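Local coordinates for uncharacterized protein (Legionella pneumophila subsp. pneumophila str. Philadelphia 1, PDB 4EZI) that is of unknown function but adopts the alpha/beta-hydrolase fold and may act as a lipase on triacylglycerols, at residues Y48-P53 with D117-G122; I76-H81 with I176-M181; G82-F85 with D89-S92; G110-M115 with F146-L151; F225-Q230 with T249-L254. All coordinates share one frame; numbering follows the deposited sequence. Where two conformers were deposited one is given.

Interaction 1. Residues Y48-P53 with D117-G122; sequences YKTQSP and DYLGLG
Leu119 carries an apolar contact between the C-terminal end of an early strand of the central sheet and the tight turn that follows strand 112-116. Its two methyl groups share the work. CD2 meets CG2 of Thr50 at 3.8 Å, the two side chains passing at a slant, while CD1 lies 3.6 Å from the backbone oxygen O of Gln51 and 4.0 Å from CD of Pro53. The leucine is sent across by its first torsion (chi1 -61°), with CG opposite the carbonyl carbon, and by a type II turn running from Tyr118 to Leu121, in which Leu119 takes the second position and Gly120, with positive phi, the third. The bond closing that turn, from Leu121 N to Tyr118 O, is weak. Thr50 divides its side chain between two tasks: the methyl faces Leu119, and OG1 is hydrogen-bonded to OD2 of Asp143. A water adds a polar link between the segments, bridging Tyr48 and the turn. It lies 2.8 Å from OH of Tyr48 and accepts a bond of 2.8 Å from the backbone N of Tyr118, so a buried N-H at the start of the turn is satisfied without direct contact. The turn is further tied down by Leu119 O, bonded to ND1 of His129, and by Gly120 N, bonded to OD1 of Asn124. Strand 57-67 runs alongside through Thr58, which touches both Thr50 and Leu119; helix 134-154 packs on Tyr48, and helix 218-233 reaches Pro53.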
# COMPACT_ATOMS: atom_id res chain seq x y z
N TYR A 48 -2.63 -10.33 14.38
CA TYR A 48 -1.55 -11.26 14.07
C TYR A 48 -0.21 -10.73 14.57
O TYR A 48 -0.00 -9.52 14.75
CB TYR A 48 -1.51 -11.54 12.56
CG TYR A 48 -1.11 -10.34 11.73
CD1 TYR A 48 -2.04 -9.37 11.37
CD2 TYR A 48 0.22 -10.16 11.32
CE1 TYR A 48 -1.68 -8.28 10.61
CE2 TYR A 48 0.59 -9.07 10.57
CZ TYR A 48 -0.36 -8.14 10.18
OH TYR A 48 -0.01 -7.03 9.43
N LYS A 49 0.71 -11.66 14.75
CA LYS A 49 2.07 -11.36 15.22
C LYS A 49 2.97 -10.90 14.08
O LYS A 49 3.02 -11.52 13.02
CB LYS A 49 2.73 -12.61 15.81
CG LYS A 49 2.03 -13.16 17.01
CD LYS A 49 2.75 -14.41 17.53
CE LYS A 49 2.10 -14.89 18.80
NZ LYS A 49 2.82 -16.10 19.30
N THR A 50 3.71 -9.84 14.34
CA THR A 50 4.69 -9.36 13.38
C THR A 50 5.78 -8.58 14.13
O THR A 50 5.72 -8.42 15.34
CB THR A 50 3.99 -8.57 12.26
OG1 THR A 50 4.85 -8.39 11.14
CG2 THR A 50 3.45 -7.22 12.75
N GLN A 51 6.79 -8.08 13.42
CA GLN A 51 7.89 -7.36 14.06
C GLN A 51 7.76 -5.85 13.91
O GLN A 51 7.40 -5.32 12.86
CB GLN A 51 9.23 -7.80 13.47
CG GLN A 51 9.58 -9.25 13.77
CD GLN A 51 9.78 -9.51 15.25
OE1 GLN A 51 8.98 -10.20 15.89
NE2 GLN A 51 10.83 -8.93 15.80
N SER A 52 8.11 -5.14 14.97
CA SER A 52 8.10 -3.67 14.95
C SER A 52 9.37 -3.14 14.26
O SER A 52 10.29 -3.90 14.00
CB SER A 52 8.09 -3.15 16.37
OG SER A 52 9.31 -3.44 17.03
N PRO A 53 9.46 -1.82 14.02
CA PRO A 53 10.69 -1.25 13.46
C PRO A 53 11.93 -1.54 14.31
O PRO A 53 13.01 -1.62 13.76
CB PRO A 53 10.38 0.25 13.38
CG PRO A 53 8.89 0.31 13.18
CD PRO A 53 8.38 -0.80 14.07
N ASP A 117 -3.75 -3.55 7.80
CA ASP A 117 -3.89 -2.17 8.21
C ASP A 117 -2.58 -1.39 8.19
O ASP A 117 -2.59 -0.17 8.02
CB ASP A 117 -4.49 -2.05 9.63
CG ASP A 117 -5.93 -2.48 9.72
OD1 ASP A 117 -6.64 -2.56 8.70
OD2 ASP A 117 -6.38 -2.72 10.87
N TYR A 118 -1.49 -2.10 8.43
CA TYR A 118 -0.11 -1.61 8.66
C TYR A 118 0.11 -1.28 10.15
O TYR A 118 -0.82 -1.05 10.92
CB TYR A 118 0.28 -0.37 7.87
CG TYR A 118 0.19 -0.43 6.38
CD1 TYR A 118 0.41 -1.59 5.66
CD2 TYR A 118 -0.04 0.73 5.67
CE1 TYR A 118 0.35 -1.59 4.28
CE2 TYR A 118 -0.07 0.74 4.29
CZ TYR A 118 0.12 -0.43 3.58
OH TYR A 118 0.11 -0.42 2.19
N LEU A 119 1.37 -1.29 10.55
CA LEU A 119 1.76 -0.89 11.89
C LEU A 119 1.37 0.55 12.18
O LEU A 119 1.36 1.42 11.30
CB LEU A 119 3.26 -1.06 12.07
CG LEU A 119 3.80 -2.47 11.91
CD1 LEU A 119 5.30 -2.47 12.24
CD2 LEU A 119 3.05 -3.49 12.74
N GLY A 120 1.04 0.80 13.45
CA GLY A 120 0.66 2.12 13.90
C GLY A 120 -0.76 2.52 13.57
O GLY A 120 -1.17 3.64 13.89
N LEU A 121 -1.51 1.63 12.92
CA LEU A 121 -2.87 1.91 12.50
C LEU A 121 -3.77 0.76 12.97
O LEU A 121 -3.29 -0.28 13.43
CB LEU A 121 -2.96 2.09 10.99
CG LEU A 121 -2.07 3.18 10.41
CD1 LEU A 121 -2.05 3.09 8.89
CD2 LEU A 121 -2.47 4.59 10.86
N GLY A 122 -5.07 0.94 12.84
CA GLY A 122 -6.01 -0.09 13.29
C GLY A 122 -5.85 -0.37 14.77
O GLY A 122 -5.79 0.56 15.58
O HOH W 1 -1.28 -4.59 9.77

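Interaction 2. Residues I76-H81 with I176-M181; sequences IISYQH and IVMFEM
The selenomethionine Met178 reaches from its helix to a pair of polar side chains on a strand, Ser78 and Gln80. Its terminal methyl CE lies 3.5 Å from OG of Ser78, and SE of Met178 stands over the face of the Gln80 amide, 3.8 Å from CD of Gln80, the two long side chains lying nearly perpendicular. Met178 spans the gap because its chain is fully extended, CG lying opposite the backbone N (chi1 177°). The amide it meets is held from within the strand: OG of Ser78 donates to OE1 of Gln80 over 2.7 Å, and NE2 of Gln80 turns back to O of Ser78 at 3.1 Å in a bent bond, 137° at the hydrogen, approaching from above the carbonyl plane. A bend at chi2 of Gln80 folds the amide back over its own strand. This is helix-on-sheet packing in an alpha/beta hydrolase: helix 170-185 starts at the probable nucleophile elbow (Gly167, Ser169, Gly171), against which the Gln80 side chain packs. Further out, NE2 of Gln80 also bonds OG1 of Thr175, one turn before Met178, thereby tying the strand side chain to the same helix. Leu165 of strand 162-168 packs against both Ser78 and Met178.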
# COMPACT_ATOMS: atom_id res chain seq x y z
N ILE A 76 -6.02 -15.95 -3.69
CA ILE A 76 -5.86 -14.88 -2.70
C ILE A 76 -5.29 -13.64 -3.35
O ILE A 76 -4.34 -13.74 -4.09
CB ILE A 76 -4.92 -15.32 -1.54
CG1 ILE A 76 -5.52 -16.50 -0.80
CG2 ILE A 76 -4.64 -14.19 -0.57
CD1 ILE A 76 -4.60 -17.08 0.28
N ILE A 77 -5.88 -12.49 -3.03
CA ILE A 77 -5.29 -11.21 -3.40
C ILE A 77 -4.95 -10.46 -2.11
O ILE A 77 -5.80 -10.32 -1.22
CB ILE A 77 -6.19 -10.42 -4.36
CG1 ILE A 77 -5.48 -9.18 -4.96
CG2 ILE A 77 -7.54 -10.07 -3.75
CD1 ILE A 77 -5.58 -7.92 -4.16
N SER A 78 -3.68 -10.04 -2.00
CA SER A 78 -3.24 -9.22 -0.88
C SER A 78 -3.19 -7.80 -1.40
O SER A 78 -2.41 -7.51 -2.30
CB SER A 78 -1.86 -9.69 -0.38
OG SER A 78 -1.42 -8.97 0.75
N TYR A 79 -4.02 -6.93 -0.84
CA TYR A 79 -4.15 -5.56 -1.26
C TYR A 79 -3.62 -4.63 -0.15
O TYR A 79 -4.16 -4.63 0.96
CB TYR A 79 -5.61 -5.18 -1.60
CG TYR A 79 -5.67 -3.80 -2.17
CD1 TYR A 79 -5.80 -2.68 -1.34
CD2 TYR A 79 -5.48 -3.59 -3.52
CE1 TYR A 79 -5.80 -1.41 -1.86
CE2 TYR A 79 -5.42 -2.32 -4.06
CZ TYR A 79 -5.58 -1.23 -3.23
OH TYR A 79 -5.54 0.04 -3.77
N GLN A 80 -2.64 -3.82 -0.53
CA GLN A 80 -1.94 -2.90 0.36
C GLN A 80 -2.43 -1.48 0.11
O GLN A 80 -2.22 -0.90 -0.96
CB GLN A 80 -0.45 -3.02 0.09
CG GLN A 80 0.21 -4.28 0.60
CD GLN A 80 -0.34 -5.55 0.01
OE1 GLN A 80 -0.94 -6.34 0.72
NE2 GLN A 80 -0.11 -5.78 -1.29
N HIS A 81 -3.06 -0.90 1.12
CA HIS A 81 -3.70 0.41 1.00
C HIS A 81 -2.72 1.58 0.90
O HIS A 81 -1.55 1.47 1.26
CB HIS A 81 -4.70 0.64 2.15
CG HIS A 81 -4.07 0.83 3.49
ND1 HIS A 81 -3.46 2.02 3.86
CD2 HIS A 81 -4.06 0.05 4.60
CE1 HIS A 81 -3.03 1.92 5.11
NE2 HIS A 81 -3.41 0.75 5.59
N ILE A 176 5.56 -3.73 -3.84
CA ILE A 176 6.87 -4.03 -4.40
C ILE A 176 7.81 -4.61 -3.34
O ILE A 176 8.49 -5.61 -3.60
CB ILE A 176 7.47 -2.78 -5.05
CG1 ILE A 176 6.79 -2.46 -6.38
CG2 ILE A 176 9.01 -2.90 -5.22
CD1 ILE A 176 7.25 -3.44 -7.54
N VAL A 177 7.85 -4.02 -2.15
CA VAL A 177 8.76 -4.52 -1.11
C VAL A 177 8.30 -5.87 -0.54
O VAL A 177 9.13 -6.74 -0.22
CB VAL A 177 9.08 -3.46 -0.02
CG1 VAL A 177 9.75 -2.25 -0.67
CG2 VAL A 177 7.85 -3.07 0.81
N MSE A 178 6.99 -6.08 -0.48
CA MSE A 178 6.43 -7.38 -0.12
C MSE A 178 6.87 -8.44 -1.15
O MSE A 178 7.29 -9.54 -0.78
CB MSE A 178 4.91 -7.27 -0.09
CG MSE A 178 4.21 -8.58 0.20
SE MSE A 178 2.30 -8.35 0.09
CE MSE A 178 1.86 -10.08 0.81
N PHE A 179 6.71 -8.12 -2.42
CA PHE A 179 7.11 -9.02 -3.52
C PHE A 179 8.60 -9.40 -3.42
O PHE A 179 8.97 -10.58 -3.47
CB PHE A 179 6.81 -8.29 -4.80
CG PHE A 179 7.05 -9.06 -6.10
CD1 PHE A 179 7.00 -10.45 -6.21
CD2 PHE A 179 7.28 -8.32 -7.24
CE1 PHE A 179 7.16 -11.06 -7.45
CE2 PHE A 179 7.40 -8.92 -8.48
CZ PHE A 179 7.36 -10.30 -8.57
N GLU A 180 9.46 -8.39 -3.21
CA GLU A 180 10.87 -8.61 -3.07
C GLU A 180 11.18 -9.55 -1.92
O GLU A 180 11.99 -10.48 -2.05
CB GLU A 180 11.59 -7.25 -2.90
CG GLU A 180 13.08 -7.36 -2.78
CD GLU A 180 13.74 -6.03 -2.60
OE1 GLU A 180 13.13 -5.16 -1.93
OE2 GLU A 180 14.87 -5.85 -3.09
N MSE A 181 10.56 -9.30 -0.77
CA MSE A 181 10.81 -10.09 0.42
C MSE A 181 10.26 -11.50 0.31
O MSE A 181 10.88 -12.43 0.82
CB MSE A 181 10.28 -9.37 1.66
CG MSE A 181 10.64 -10.05 2.97
SE MSE A 181 10.04 -9.08 4.54
CE MSE A 181 11.36 -7.63 4.56

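Interaction 3. Residues G82-F85 with D89-S92; sequences GTRF and DVPS
The loop that leaves strand 74-80 for helix 99-108 folds back on itself here, and Arg84 joins its two limbs by gripping the backbone of Asp89. NH1 of Arg84 donates to O of Asp89 over 2.8 Å with an angle of 161° at the hydrogen. The oxygen lies at the edge of the guanidinium, close to its plane, yet the donor stands well above the plane of the carbonyl that receives it. With CG set beside the backbone N, a bend at chi2 (-68°) curls the arginine around this oxygen. Its aliphatic part therefore contributes: CG and CD of Arg84 approach O of Asp89 to 3.3 and 3.2 Å. The Asp89 side chain runs across that of Arg84, although carboxylate and guanidinium planes are only 22° apart, and its OD2 lies 3.6 Å from CD of Arg84. No salt bridge results, for OD1 of Asp89 is 4.2 Å from NH1 of Arg84 and well out of the guanidinium plane. The opposite charges may still attract, but OD1 is engaged elsewhere, with ND2 of Asn95 and NZ of Lys97. Val90 completes the contact beside the guanidinium, its CA 3.9 Å from NH1 of Arg84. Arg84 O accepts a bond from OH of Tyr224 on helix 218-233, while Pro91 packs on His81 and Asp117. The arrangement is a side-chain-to-backbone closure of a long strand-to-helix connection, set among the loops that follow the C-terminal ends of the parallel strands, where alpha/beta hydrolases build their active sites.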
# COMPACT_ATOMS: atom_id res chain seq x y z
N GLY A 82 -3.25 2.71 0.45
CA GLY A 82 -2.46 3.92 0.32
C GLY A 82 -2.32 4.70 1.62
O GLY A 82 -2.62 4.20 2.70
N THR A 83 -1.83 5.91 1.54
CA THR A 83 -1.50 6.68 2.75
C THR A 83 -2.75 6.93 3.56
O THR A 83 -3.74 7.45 3.04
CB THR A 83 -0.91 8.05 2.37
OG1 THR A 83 0.27 7.87 1.60
CG2 THR A 83 -0.62 8.90 3.60
N ARG A 84 -2.67 6.58 4.84
CA ARG A 84 -3.71 6.89 5.79
C ARG A 84 -3.08 7.59 6.97
O ARG A 84 -2.12 7.09 7.56
CB ARG A 84 -4.45 5.63 6.24
CG ARG A 84 -5.05 4.84 5.09
CD ARG A 84 -6.20 5.53 4.39
NE ARG A 84 -6.57 4.85 3.13
CZ ARG A 84 -7.22 3.69 3.03
NH1 ARG A 84 -7.64 3.01 4.08
NH2 ARG A 84 -7.44 3.18 1.81
N PHE A 85 -3.63 8.75 7.30
CA PHE A 85 -3.19 9.56 8.42
C PHE A 85 -4.02 9.32 9.69
O PHE A 85 -3.63 9.81 10.77
CB PHE A 85 -3.34 11.06 8.08
CG PHE A 85 -2.52 11.53 6.91
CD1 PHE A 85 -1.21 11.87 7.06
CD2 PHE A 85 -3.09 11.65 5.67
CE1 PHE A 85 -0.48 12.31 5.95
CE2 PHE A 85 -2.37 12.11 4.57
CZ PHE A 85 -1.07 12.43 4.71
N ASP A 89 -9.00 4.75 9.78
CA ASP A 89 -9.39 4.72 8.37
C ASP A 89 -8.59 3.66 7.62
O ASP A 89 -7.77 3.98 6.75
CB ASP A 89 -9.18 6.10 7.74
CG ASP A 89 -9.69 6.18 6.31
OD1 ASP A 89 -10.53 5.37 5.90
OD2 ASP A 89 -9.20 7.08 5.59
N VAL A 90 -8.80 2.40 8.00
CA VAL A 90 -8.01 1.29 7.52
C VAL A 90 -8.94 0.10 7.27
O VAL A 90 -10.05 0.06 7.83
CB VAL A 90 -6.85 0.91 8.48
CG1 VAL A 90 -5.78 2.02 8.47
CG2 VAL A 90 -7.36 0.59 9.89
N PRO A 91 -8.50 -0.88 6.48
CA PRO A 91 -9.42 -1.94 6.04
C PRO A 91 -10.13 -2.73 7.15
O PRO A 91 -11.27 -3.14 6.94
CB PRO A 91 -8.52 -2.83 5.16
CG PRO A 91 -7.56 -1.85 4.58
CD PRO A 91 -7.23 -0.93 5.73
N SER A 92 -9.50 -2.94 8.30
CA SER A 92 -10.17 -3.72 9.33
C SER A 92 -11.45 -3.08 9.85
O SER A 92 -12.26 -3.76 10.47
CB SER A 92 -9.24 -3.97 10.51
OG SER A 92 -8.90 -2.78 11.19

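Interaction 4. Residues G110-M115 with F146-L151; sequences GYMTVM and FAAKEL
Ala148 fits its single methyl between the two branches of Val114, and this seat is the tightly packed part of the contact. CB of Ala148 is 3.7 Å from CG2 of Val114 and 3.8 Å from its CG1, so the methyl is straddled almost evenly. That even seating follows from chi1 of Val114 (175°), which places CG1 opposite the backbone N and CG2 opposite the carbonyl carbon, both branches facing the helix. The small alanine lets the backbones come near, with 6.9 Å between CA of Val114 and CA of Ala148. The selenomethionine Met112 runs out straight and then bends at chi3, laying CE 3.6 Å from O of Ala148 and 3.9 Å from its CB. The looser margin is at Lys149, partly exposed, whose side chain leads away from the strand; CE of Met112 merely skirts its backbone N at 4.4 Å. Helix 134-154 connects parallel strands 112-116 and 162-168, a beta-alpha-beta crossover of the alpha/beta-hydrolase fold, and its segment runs at 139° to the strand. Val64 of strand 57-67 touches both Met112 and Ala148, Ile76 of strand 74-80 meets Lys149, and Ala147 lies against Ile46 and Tyr48 of strand 41-51.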
# COMPACT_ATOMS: atom_id res chain seq x y z
N GLY A 110 -13.93 -12.64 -7.22
CA GLY A 110 -14.03 -13.89 -6.50
C GLY A 110 -12.80 -14.34 -5.72
O GLY A 110 -12.67 -15.51 -5.41
N TYR A 111 -11.93 -13.39 -5.38
CA TYR A 111 -10.73 -13.71 -4.63
C TYR A 111 -10.96 -13.51 -3.14
O TYR A 111 -11.71 -12.62 -2.72
CB TYR A 111 -9.56 -12.82 -5.07
CG TYR A 111 -9.23 -12.84 -6.56
CD1 TYR A 111 -9.39 -13.99 -7.33
CD2 TYR A 111 -8.74 -11.72 -7.19
CE1 TYR A 111 -9.06 -14.01 -8.68
CE2 TYR A 111 -8.41 -11.71 -8.52
CZ TYR A 111 -8.59 -12.86 -9.27
OH TYR A 111 -8.25 -12.84 -10.62
N MSE A 112 -10.31 -14.34 -2.34
CA MSE A 112 -10.16 -14.07 -0.92
C MSE A 112 -9.28 -12.85 -0.77
O MSE A 112 -8.13 -12.87 -1.20
CB MSE A 112 -9.61 -15.28 -0.19
CG MSE A 112 -9.42 -14.98 1.32
SE MSE A 112 -8.93 -16.55 2.34
CE MSE A 112 -7.18 -16.05 2.87
N THR A 113 -9.84 -11.76 -0.22
CA THR A 113 -9.22 -10.45 -0.24
C THR A 113 -8.64 -10.18 1.14
O THR A 113 -9.36 -10.20 2.15
CB THR A 113 -10.25 -9.40 -0.73
OG1 THR A 113 -10.72 -9.79 -2.03
CG2 THR A 113 -9.65 -8.02 -0.79
N VAL A 114 -7.33 -9.95 1.20
CA VAL A 114 -6.55 -9.85 2.42
C VAL A 114 -5.94 -8.46 2.44
O VAL A 114 -5.25 -8.09 1.51
CB VAL A 114 -5.46 -10.93 2.45
CG1 VAL A 114 -4.56 -10.79 3.63
CG2 VAL A 114 -6.11 -12.34 2.40
N MSE A 115 -6.22 -7.68 3.49
CA MSE A 115 -5.89 -6.26 3.52
C MSE A 115 -5.27 -5.89 4.86
O MSE A 115 -5.98 -5.72 5.85
CB MSE A 115 -7.14 -5.42 3.27
CG MSE A 115 -7.88 -5.81 2.01
SE MSE A 115 -9.41 -4.68 1.66
CE MSE A 115 -8.48 -3.11 1.13
N PHE A 146 0.12 -14.62 5.83
CA PHE A 146 0.23 -15.93 6.49
C PHE A 146 -0.88 -16.13 7.51
O PHE A 146 -1.46 -17.21 7.62
CB PHE A 146 1.60 -16.09 7.15
CG PHE A 146 2.75 -16.16 6.19
CD1 PHE A 146 2.58 -16.60 4.90
CD2 PHE A 146 4.01 -15.78 6.59
CE1 PHE A 146 3.66 -16.65 4.02
CE2 PHE A 146 5.08 -15.85 5.73
CZ PHE A 146 4.91 -16.28 4.46
N ALA A 147 -1.17 -15.08 8.29
CA ALA A 147 -2.25 -15.17 9.28
C ALA A 147 -3.60 -15.40 8.61
O ALA A 147 -4.42 -16.16 9.15
CB ALA A 147 -2.27 -13.89 10.13
N ALA A 148 -3.83 -14.79 7.46
CA ALA A 148 -5.06 -14.99 6.73
C ALA A 148 -5.20 -16.42 6.22
O ALA A 148 -6.28 -17.00 6.25
CB ALA A 148 -5.16 -14.01 5.58
N LYS A 149 -4.08 -17.00 5.79
CA LYS A 149 -4.09 -18.39 5.38
C LYS A 149 -4.38 -19.31 6.56
O LYS A 149 -5.05 -20.33 6.40
CB LYS A 149 -2.80 -18.75 4.67
CG LYS A 149 -2.71 -18.06 3.29
CD LYS A 149 -1.48 -18.34 2.49
CE LYS A 149 -1.62 -19.67 1.76
NZ LYS A 149 -0.47 -19.92 0.87
N GLU A 150 -3.84 -18.97 7.72
CA GLU A 150 -4.20 -19.72 8.93
C GLU A 150 -5.70 -19.67 9.22
O GLU A 150 -6.32 -20.68 9.59
CB GLU A 150 -3.44 -19.23 10.16
CG GLU A 150 -1.93 -19.44 10.11
CD GLU A 150 -1.18 -18.76 11.24
OE1 GLU A 150 -1.74 -18.60 12.33
OE2 GLU A 150 0.01 -18.38 11.03
N LEU A 151 -6.29 -18.49 9.07
CA LEU A 151 -7.75 -18.36 9.24
C LEU A 151 -8.50 -19.25 8.27
O LEU A 151 -9.42 -19.99 8.68
CB LEU A 151 -8.17 -16.90 9.10
CG LEU A 151 -9.67 -16.65 9.20
CD1 LEU A 151 -10.19 -16.97 10.60
CD2 LEU A 151 -9.99 -15.20 8.77

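Interaction 5. Residues F225-Q230 with T249-L254; sequences FFYSLQ and TLIPEL
Chi1 of Tyr227 (175°) swings its ring out from helix 218-233, with CG opposite the backbone N, and chi2 (57°) turns one face of that ring to Pro252. The result is a CH-pi contact: CA of Pro252 stands 4.1 Å from the centroid of the Tyr227 ring, 26° off the ring normal. The pyrrolidine continues along the ring toward its hydroxyl end, its CG lying 3.6 Å from CE1 of Tyr227 and its CB 3.6 Å from OH of the same tyrosine. Nearer the root of the side chain, CG2 of Ile251 touches CB of Tyr227 at 3.9 Å, the two side chains lying alongside and pointing opposite ways. Two short helix segments thus meet through one aromatic residue that covers the join between Ile251 and Pro252. They belong to a mainly helical region, placed between strands 193-197 and 310-314 in the sequence, an insertion of the kind that in many alpha/beta hydrolases forms a cap or lid; a similar role is plausible here. Pro252 also marks a kink in helix 247-254, since its ring nitrogen carries no hydrogen for the turn before. The carbonyl of Pro252 accepts from a water, which donates to O of Pro252 over 2.6 Å and lies 2.7 Å from OH of Tyr227. The phenol end is therefore joined to the helix backbone by water as well as by carbon contacts. Around this pair, Phe239 brings its ring against that of Tyr227, Leu128 touches the same tyrosine, and Phe243 packs on Ile251.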
# COMPACT_ATOMS: atom_id res chain seq x y z
N PHE A 225 6.37 11.49 6.50
CA PHE A 225 7.53 10.67 6.26
C PHE A 225 8.68 10.99 7.21
O PHE A 225 9.24 10.12 7.85
CB PHE A 225 8.00 10.80 4.79
CG PHE A 225 9.19 9.93 4.49
CD1 PHE A 225 9.03 8.56 4.32
CD2 PHE A 225 10.47 10.45 4.46
CE1 PHE A 225 10.09 7.73 4.12
CE2 PHE A 225 11.55 9.60 4.26
CZ PHE A 225 11.35 8.25 4.09
N PHE A 226 9.06 12.26 7.28
CA PHE A 226 10.19 12.62 8.11
C PHE A 226 9.87 12.57 9.60
O PHE A 226 10.73 12.23 10.41
CB PHE A 226 10.82 13.95 7.67
CG PHE A 226 11.54 13.84 6.36
CD1 PHE A 226 12.73 13.13 6.27
CD2 PHE A 226 11.02 14.39 5.23
CE1 PHE A 226 13.40 12.99 5.06
CE2 PHE A 226 11.69 14.27 4.01
CZ PHE A 226 12.86 13.56 3.93
N TYR A 227 8.62 12.88 9.98
CA TYR A 227 8.24 12.73 11.39
C TYR A 227 8.35 11.27 11.82
O TYR A 227 8.93 10.94 12.87
CB TYR A 227 6.84 13.30 11.62
CG TYR A 227 6.34 13.09 13.02
CD1 TYR A 227 7.05 13.54 14.12
CD2 TYR A 227 5.18 12.40 13.26
CE1 TYR A 227 6.61 13.32 15.42
CE2 TYR A 227 4.73 12.17 14.55
CZ TYR A 227 5.46 12.62 15.63
OH TYR A 227 5.01 12.39 16.93
N SER A 228 7.82 10.37 10.99
CA SER A 228 7.84 8.95 11.30
C SER A 228 9.26 8.38 11.25
O SER A 228 9.65 7.58 12.11
CB SER A 228 6.91 8.23 10.31
OG SER A 228 6.91 6.83 10.56
N LEU A 229 10.05 8.78 10.25
CA LEU A 229 11.40 8.25 10.16
C LEU A 229 12.27 8.70 11.33
O LEU A 229 13.01 7.91 11.90
CB LEU A 229 12.05 8.59 8.81
CG LEU A 229 13.25 7.73 8.45
CD1 LEU A 229 12.84 6.26 8.20
CD2 LEU A 229 13.93 8.29 7.21
N GLN A 230 12.19 9.98 11.68
CA GLN A 230 12.97 10.46 12.82
C GLN A 230 12.47 9.79 14.10
O GLN A 230 13.29 9.45 14.97
CB GLN A 230 12.88 11.99 12.92
CG GLN A 230 13.57 12.58 14.14
CD GLN A 230 15.09 12.38 14.15
OE1 GLN A 230 15.69 12.02 13.15
NE2 GLN A 230 15.70 12.61 15.31
N THR A 249 6.31 21.34 16.27
CA THR A 249 5.38 20.87 17.28
C THR A 249 3.97 20.62 16.72
O THR A 249 3.25 19.79 17.27
CB THR A 249 5.33 21.79 18.50
OG1 THR A 249 4.93 23.10 18.08
CG2 THR A 249 6.65 21.83 19.24
N LEU A 250 3.58 21.30 15.65
CA LEU A 250 2.28 21.07 15.04
C LEU A 250 2.19 19.71 14.38
O LEU A 250 1.16 19.03 14.49
CB LEU A 250 1.98 22.17 14.05
CG LEU A 250 0.64 22.15 13.36
CD1 LEU A 250 -0.52 22.15 14.38
CD2 LEU A 250 0.52 23.31 12.40
N ILE A 251 3.22 19.32 13.64
CA ILE A 251 3.18 18.06 12.92
C ILE A 251 2.92 16.85 13.84
O ILE A 251 2.07 16.02 13.53
CB ILE A 251 4.41 17.90 11.99
CG1 ILE A 251 4.25 18.89 10.82
CG2 ILE A 251 4.59 16.45 11.52
CD1 ILE A 251 5.49 19.09 10.00
N PRO A 252 3.62 16.76 14.98
CA PRO A 252 3.29 15.64 15.89
C PRO A 252 1.83 15.58 16.32
O PRO A 252 1.27 14.49 16.42
CB PRO A 252 4.22 15.87 17.08
CG PRO A 252 5.41 16.57 16.49
CD PRO A 252 4.86 17.46 15.38
N GLU A 253 1.21 16.74 16.51
CA GLU A 253 -0.22 16.80 16.83
C GLU A 253 -1.08 16.31 15.65
O GLU A 253 -1.97 15.47 15.79
CB GLU A 253 -0.70 18.22 17.15
CG GLU A 253 0.04 19.08 18.18
CD GLU A 253 -0.36 20.57 18.05
OE1 GLU A 253 -1.55 20.84 17.77
OE2 GLU A 253 0.50 21.47 18.21
N LEU A 254 -0.80 16.84 14.46
CA LEU A 254 -1.56 16.48 13.27
C LEU A 254 -1.47 15.01 12.95
O LEU A 254 -2.41 14.45 12.37
CB LEU A 254 -1.10 17.28 12.06
CG LEU A 254 -1.32 18.79 12.13
CD1 LEU A 254 -0.63 19.47 10.94
CD2 LEU A 254 -2.79 19.17 12.24
O HOH W 2 2.34 12.29 17.20

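From the N terminus, strand 41-51 opens interaction 1, which closes a long loop when the turn after strand 112-116 returns to it. Interaction 2 opens within that loop and closes beyond it on helix 170-185, so the two cross. Interaction 3 is a short closure lying inside both. Interaction 4 crosses interaction 1 and lies wholly within interaction 2, whose strand 74-80 is bonded to strand 112-116 through Ile77 and Val114. His81 and Asp117 join interactions 2 and 1, and Asp117 also meets Ser92 of interaction 3. Interaction 5 follows in series, linking two helices away from the sheet, about 33 Å from interaction 4 between centres.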